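Local coordinates for protein nodulation fucosyltransferase NodZ (Bradyrhizobium sp., PDB 2HHC) that belongs, as a nodulation fucosyltransferase, to the GT-B clan of glycosyltransferases, whose members are built from two Rossmann-like domains, at residues Ala160-Glu163 with Glu164-Gly168. Numbering follows the deposited sequence.
Sequences ALYE and EHFSG
Tyr162 O takes two good backbone hydrogen bonds near the C-terminal end of helix 152-166, one from Phe166 N at 2.9 Å and a straighter one from Ser167 N, also at 2.9 Å with an N-H...O angle of 160°. The two donors come from opposite faces of the carbonyl plane, and the i+5 bond from Ser167 makes this a wider, pi-type turn. Two residues earlier, Glu164 N binds Ala160 O in the usual helical way, while His165 N reaches Leu161 O weakly. A water bridges the last turn, donating to both Glu163 O (3.0 Å) and Ser167 O (2.7 Å). The helix leads into strand 170-176 of the mixed sheet in one of the two Rossmann-like halves of this GT-B protein. Among the side chains, the Tyr162 ring, its CG anti to the backbone N (chi1 -175°), swings toward the C-terminal end and has Phe166 CB over one face, offset toward the rim, in a CH-pi contact whose exact closeness is doubtful. The two rings are nearly parallel but slid apart, with centroids 5.5 Å separated and little overlap. Leu161 CD2 lies alongside His165 CD2 at 4.1 Å. Phe166 and Leu161 both pack on Leu273 of helix 258-274, and Arg276 makes a cation-pi contact with Tyr162.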
loop_
_atom_site.group_PDB
_atom_site.type_symbol
_atom_site.label_atom_id
_atom_site.label_comp_id
_atom_site.label_asym_id
_atom_site.label_seq_id
_atom_site.Cartn_x
_atom_site.Cartn_y
_atom_site.Cartn_z
ATOM N N ALA A 160 5.751 -20.480 -1.973
ATOM C CA ALA A 160 5.019 -21.744 -1.860
ATOM C C ALA A 160 3.626 -21.662 -2.454
ATOM O O ALA A 160 3.202 -22.543 -3.213
ATOM C CB ALA A 160 4.977 -22.192 -0.432
ATOM N N LEU A 161 2.897 -20.588 -2.134
ATOM C CA LEU A 161 1.559 -20.367 -2.661
ATOM C C LEU A 161 1.513 -20.207 -4.203
ATOM O O LEU A 161 0.659 -20.720 -4.877
ATOM C CB LEU A 161 0.904 -19.140 -1.985
ATOM C CG LEU A 161 0.587 -19.424 -0.508
ATOM C CD1 LEU A 161 0.498 -18.130 0.323
ATOM C CD2 LEU A 161 -0.738 -20.112 -0.395
ATOM N N TYR A 162 2.513 -19.517 -4.744
ATOM C CA TYR A 162 2.613 -19.357 -6.175
ATOM C C TYR A 162 2.769 -20.733 -6.852
ATOM O O TYR A 162 2.074 -21.083 -7.791
ATOM C CB TYR A 162 3.779 -18.441 -6.546
ATOM C CG TYR A 162 3.790 -18.184 -8.009
ATOM C CD1 TYR A 162 3.005 -17.162 -8.564
ATOM C CD2 TYR A 162 4.530 -18.992 -8.855
ATOM C CE1 TYR A 162 3.011 -16.972 -9.960
ATOM C CE2 TYR A 162 4.545 -18.797 -10.182
ATOM C CZ TYR A 162 3.782 -17.802 -10.742
ATOM O OH TYR A 162 3.935 -17.727 -12.131
ATOM N N GLU A 163 3.698 -21.539 -6.371
ATOM C CA GLU A 163 3.914 -22.854 -6.904
ATOM C C GLU A 163 2.654 -23.713 -6.792
ATOM O O GLU A 163 2.289 -24.434 -7.719
ATOM C CB GLU A 163 5.073 -23.494 -6.176
ATOM C CG GLU A 163 5.354 -24.954 -6.406
ATOM C CD GLU A 163 5.486 -25.358 -7.848
ATOM O OE1 GLU A 163 5.733 -24.481 -8.701
ATOM O OE2 GLU A 163 5.401 -26.583 -8.095
ATOM N N GLU A 164 1.967 -23.597 -5.664
ATOM C CA GLU A 164 0.839 -24.462 -5.344
ATOM C C GLU A 164 -0.411 -24.135 -6.143
ATOM O O GLU A 164 -1.208 -25.028 -6.390
ATOM C CB GLU A 164 0.533 -24.393 -3.837
ATOM C CG GLU A 164 1.542 -25.107 -3.004
ATOM C CD GLU A 164 1.691 -24.604 -1.584
ATOM O OE1 GLU A 164 0.944 -23.659 -1.186
ATOM O OE2 GLU A 164 2.622 -25.124 -0.904
ATOM N N HIS A 165 -0.594 -22.890 -6.567
ATOM C CA HIS A 165 -1.889 -22.424 -7.153
ATOM C C HIS A 165 -1.752 -21.629 -8.455
ATOM O O HIS A 165 -2.631 -21.725 -9.328
ATOM C CB HIS A 165 -2.620 -21.513 -6.168
ATOM C CG HIS A 165 -2.904 -22.140 -4.851
ATOM N ND1 HIS A 165 -3.939 -23.047 -4.675
ATOM C CD2 HIS A 165 -2.318 -21.984 -3.644
ATOM C CE1 HIS A 165 -3.935 -23.445 -3.415
ATOM N NE2 HIS A 165 -2.968 -22.812 -2.769
ATOM N N PHE A 166 -0.719 -20.820 -8.572
ATOM C CA PHE A 166 -0.518 -19.877 -9.672
ATOM C C PHE A 166 0.218 -20.492 -10.878
ATOM O O PHE A 166 -0.169 -20.261 -12.039
ATOM C CB PHE A 166 0.255 -18.660 -9.204
ATOM C CG PHE A 166 -0.542 -17.657 -8.463
ATOM C CD1 PHE A 166 -1.038 -17.928 -7.211
ATOM C CD2 PHE A 166 -0.798 -16.423 -9.032
ATOM C CE1 PHE A 166 -1.803 -16.924 -6.495
ATOM C CE2 PHE A 166 -1.525 -15.505 -8.376
ATOM C CZ PHE A 166 -2.029 -15.752 -7.121
ATOM N N SER A 167 1.284 -21.255 -10.625
ATOM C CA SER A 167 2.061 -21.844 -11.680
ATOM C C SER A 167 1.176 -22.747 -12.533
ATOM O O SER A 167 0.408 -23.558 -12.036
ATOM C CB SER A 167 3.236 -22.628 -11.068
ATOM O OG SER A 167 3.969 -23.271 -12.083
ATOM N N GLY A 168 1.294 -22.593 -13.842
ATOM C CA GLY A 168 0.553 -23.418 -14.768
ATOM C C GLY A 168 -0.828 -22.903 -15.068
ATOM O O GLY A 168 -1.532 -23.495 -15.860
HETATM O O HOH W 1 -0.061 -24.297 -9.520
#